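Local structure of Blo t 1 allergen (Blomia tropicalis, 5JT8) at residues A[82-87]-A[276-281]. The protein is a mite allergen made as a proenzyme of the papain-like cysteine protease family, whose propeptide probably keeps the protease domain inactive until it is removed. Sequence-based numbering, arbitrary orientation.
Sequences EFSFHL and DAYTDH
Ser-84 meets two side chains through one hydroxyl: the phenol of Tyr-278, long and rigid enough to span to the helix, donates to its OG (OH to OG, 2.6 Å), with OG near the ring plane, and OG donates to Asp-280 OD2 at 2.9 Å. A small residue that can give and accept at once suits this relay. The hydroxyl swings off helix 80-88 toward both partners because chi1 (176°) sets OG opposite the backbone N. Asp-280, an acceptor suited to hydroxyls, offers the anti lone pair of OD2; Ser-257 OG also bonds OD2, which probably helps stabilise the buried carboxylate. One turn along, Leu-87, apolar and branched, packs its CB 3.4 Å from Asp-280 O, whose hydrogen bond comes from Ser-88 OG, while its CD2 comes within 4.0 Å of His-281 ND1, obliquely to the ring. The helix probably belongs to the propeptide, and His-281 probably corresponds to the catalytic histidine of papain-like proteases, consistent with inhibition by covering the active site. His-281 NE2 is hydrogen-bonded to Asn-301 OD1, and Trp-303 stacks on the imidazole. Asp-280 and His-281 form a classic beta bulge opposite Met-254. Farther back, Tyr-278 N meets Asp-276 OD1 from 42° above the carboxylate plane, an Asx turn.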
ATOM      1  N   GLU A  82      -3.096 -11.138 -13.665  1.00 61.29           N
ATOM      2  CA  GLU A  82      -4.418 -10.977 -13.049  1.00 61.92           C
ATOM      3  C   GLU A  82      -4.357 -10.159 -11.756  1.00 59.95           C
ATOM      4  O   GLU A  82      -5.128  -9.210 -11.571  1.00 59.94           O
ATOM      5  CB  GLU A  82      -5.052 -12.353 -12.777  1.00 65.01           C
ATOM      6  CG  GLU A  82      -5.494 -13.096 -14.039  1.00 66.78           C
ATOM      7  CD  GLU A  82      -6.274 -14.378 -13.750  1.00 71.76           C
ATOM      8  OE1 GLU A  82      -6.038 -15.017 -12.701  1.00 72.90           O
ATOM      9  OE2 GLU A  82      -7.131 -14.749 -14.582  1.00 76.70           O
ATOM     10  N   PHE A  83      -3.440 -10.535 -10.868  1.00 55.03           N
ATOM     11  CA  PHE A  83      -3.222  -9.826  -9.608  1.00 46.81           C
ATOM     12  C   PHE A  83      -2.957  -8.336  -9.848  1.00 47.38           C
ATOM     13  O   PHE A  83      -3.598  -7.467  -9.250  1.00 34.06           O
ATOM     14  CB  PHE A  83      -2.057 -10.464  -8.849  1.00 43.41           C
ATOM     15  CG  PHE A  83      -1.823  -9.880  -7.487  1.00 49.72           C
ATOM     16  CD1 PHE A  83      -2.835  -9.859  -6.543  1.00 58.48           C
ATOM     17  CD2 PHE A  83      -0.581  -9.376  -7.141  1.00 41.60           C
ATOM     18  CE1 PHE A  83      -2.615  -9.328  -5.287  1.00 57.22           C
ATOM     19  CE2 PHE A  83      -0.356  -8.850  -5.886  1.00 45.44           C
ATOM     20  CZ  PHE A  83      -1.373  -8.823  -4.956  1.00 49.31           C
ATOM     21  N   SER A  84      -2.010  -8.049 -10.735  1.00 48.54           N
ATOM     22  CA  SER A  84      -1.717  -6.677 -11.121  1.00 43.73           C
ATOM     23  C   SER A  84      -2.993  -5.929 -11.535  1.00 44.16           C
ATOM     24  O   SER A  84      -3.217  -4.797 -11.120  1.00 42.77           O
ATOM     25  CB  SER A  84      -0.689  -6.659 -12.254  1.00 42.49           C
ATOM     26  OG  SER A  84      -0.455  -5.332 -12.699  1.00 45.33           O
ATOM     27  N   PHE A  85      -3.827  -6.570 -12.348  1.00 47.78           N
ATOM     28  CA  PHE A  85      -5.114  -5.991 -12.721  1.00 47.92           C
ATOM     29  C   PHE A  85      -6.038  -5.855 -11.504  1.00 46.98           C
ATOM     30  O   PHE A  85      -6.709  -4.836 -11.337  1.00 45.97           O
ATOM     31  CB  PHE A  85      -5.795  -6.828 -13.811  1.00 51.21           C
ATOM     32  CG  PHE A  85      -6.983  -6.146 -14.434  1.00 52.55           C
ATOM     33  CD1 PHE A  85      -6.813  -5.216 -15.447  1.00 54.08           C
ATOM     34  CD2 PHE A  85      -8.269  -6.418 -13.995  1.00 51.27           C
ATOM     35  CE1 PHE A  85      -7.914  -4.577 -16.024  1.00 57.57           C
ATOM     36  CE2 PHE A  85      -9.367  -5.787 -14.566  1.00 53.12           C
ATOM     37  CZ  PHE A  85      -9.189  -4.864 -15.578  1.00 52.82           C
ATOM     38  N   HIS A  86      -6.071  -6.884 -10.659  1.00 43.72           N
ATOM     39  CA  HIS A  86      -6.809  -6.822  -9.401  1.00 42.99           C
ATOM     40  C   HIS A  86      -6.419  -5.593  -8.556  1.00 46.29           C
ATOM     41  O   HIS A  86      -7.275  -4.945  -7.955  1.00 47.43           O
ATOM     42  CB  HIS A  86      -6.575  -8.101  -8.594  1.00 45.69           C
ATOM     43  CG  HIS A  86      -7.625  -8.366  -7.561  1.00 63.89           C
ATOM     44  ND1 HIS A  86      -8.953  -8.051  -7.752  1.00 71.77           N
ATOM     45  CD2 HIS A  86      -7.545  -8.927  -6.331  1.00 69.55           C
ATOM     46  CE1 HIS A  86      -9.646  -8.407  -6.685  1.00 69.63           C
ATOM     47  NE2 HIS A  86      -8.815  -8.942  -5.809  1.00 68.92           N
ATOM     48  N   LEU A  87      -5.126  -5.277  -8.511  1.00 43.29           N
ATOM     49  CA  LEU A  87      -4.654  -4.129  -7.746  1.00 44.69           C
ATOM     50  C   LEU A  87      -5.032  -2.793  -8.385  1.00 46.51           C
ATOM     51  O   LEU A  87      -5.567  -1.918  -7.714  1.00 47.02           O
ATOM     52  CB  LEU A  87      -3.136  -4.200  -7.565  1.00 46.45           C
ATOM     53  CG  LEU A  87      -2.686  -5.371  -6.687  1.00 46.35           C
ATOM     54  CD1 LEU A  87      -1.162  -5.493  -6.663  1.00 42.96           C
ATOM     55  CD2 LEU A  87      -3.266  -5.225  -5.276  1.00 37.63           C
ATOM     56  N   ASP A 276      12.705   0.016 -10.739  1.00 36.53           N
ATOM     57  CA  ASP A 276      11.464  -0.360 -11.413  1.00 32.51           C
ATOM     58  C   ASP A 276      10.601   0.843 -11.820  1.00 37.79           C
ATOM     59  O   ASP A 276      10.310   1.727 -11.001  1.00 41.36           O
ATOM     60  CB  ASP A 276      10.649  -1.274 -10.517  1.00 29.66           C
ATOM     61  CG  ASP A 276       9.762  -2.202 -11.303  1.00 35.38           C
ATOM     62  OD1 ASP A 276       9.354  -1.831 -12.431  1.00 38.77           O
ATOM     63  OD2 ASP A 276       9.503  -3.308 -10.802  1.00 37.78           O
ATOM     64  N   ALA A 277      10.173   0.860 -13.079  1.00 39.04           N
ATOM     65  CA  ALA A 277       9.294   1.922 -13.564  1.00 39.76           C
ATOM     66  C   ALA A 277       7.820   1.519 -13.428  1.00 44.85           C
ATOM     67  O   ALA A 277       6.924   2.366 -13.445  1.00 50.94           O
ATOM     68  CB  ALA A 277       9.621   2.265 -15.006  1.00 40.08           C
ATOM     69  N   TYR A 278       7.582   0.224 -13.272  1.00 36.92           N
ATOM     70  CA  TYR A 278       6.227  -0.302 -13.238  1.00 42.45           C
ATOM     71  C   TYR A 278       5.676  -0.314 -11.819  1.00 44.82           C
ATOM     72  O   TYR A 278       6.194  -0.986 -10.939  1.00 39.46           O
ATOM     73  CB  TYR A 278       6.187  -1.709 -13.825  1.00 44.11           C
ATOM     74  CG  TYR A 278       4.803  -2.299 -13.976  1.00 52.32           C
ATOM     75  CD1 TYR A 278       4.069  -2.116 -15.146  1.00 58.07           C
ATOM     76  CD2 TYR A 278       4.238  -3.057 -12.961  1.00 50.82           C
ATOM     77  CE1 TYR A 278       2.812  -2.672 -15.291  1.00 62.80           C
ATOM     78  CE2 TYR A 278       2.981  -3.614 -13.092  1.00 53.19           C
ATOM     79  CZ  TYR A 278       2.271  -3.422 -14.258  1.00 61.67           C
ATOM     80  OH  TYR A 278       1.018  -3.989 -14.388  1.00 57.25           O
ATOM     81  N   THR A 279       4.606   0.435 -11.619  1.00 41.19           N
ATOM     82  CA  THR A 279       3.980   0.545 -10.327  1.00 39.84           C
ATOM     83  C   THR A 279       2.490   0.155 -10.442  1.00 39.52           C
ATOM     84  O   THR A 279       1.826   0.502 -11.424  1.00 43.54           O
ATOM     85  CB  THR A 279       4.155   1.965  -9.807  1.00 47.99           C
ATOM     86  OG1 THR A 279       4.148   2.840 -10.934  1.00 55.83           O
ATOM     87  CG2 THR A 279       5.518   2.126  -9.112  1.00 46.91           C
ATOM     88  N   ASP A 280       1.978  -0.586  -9.462  1.00 34.02           N
ATOM     89  CA  ASP A 280       0.551  -0.932  -9.437  1.00 32.78           C
ATOM     90  C   ASP A 280       0.002  -1.083  -8.022  1.00 30.97           C
ATOM     91  O   ASP A 280      -1.123  -1.527  -7.834  1.00 39.20           O
ATOM     92  CB  ASP A 280       0.270  -2.222 -10.227  1.00 31.24           C
ATOM     93  CG  ASP A 280       1.053  -3.429  -9.713  1.00 35.37           C
ATOM     94  OD1 ASP A 280       1.765  -3.323  -8.690  1.00 36.56           O
ATOM     95  OD2 ASP A 280       0.944  -4.503 -10.345  1.00 38.34           O
ATOM     96  N   HIS A 281       0.784  -0.705  -7.024  1.00 31.32           N
ATOM     97  CA  HIS A 281       0.336  -0.881  -5.650  1.00 26.01           C
ATOM     98  C   HIS A 281       0.784   0.276  -4.784  1.00 30.65           C
ATOM     99  O   HIS A 281       1.946   0.668  -4.835  1.00 30.17           O
ATOM    100  CB  HIS A 281       0.876  -2.191  -5.109  1.00 26.44           C
ATOM    101  CG  HIS A 281       0.331  -2.575  -3.770  1.00 27.65           C
ATOM    102  ND1 HIS A 281      -1.003  -2.466  -3.446  1.00 29.43           N
ATOM    103  CD2 HIS A 281       0.940  -3.117  -2.688  1.00 26.31           C
ATOM    104  CE1 HIS A 281      -1.188  -2.898  -2.212  1.00 29.31           C
ATOM    105  NE2 HIS A 281      -0.028  -3.305  -1.733  1.00 26.54           N
TER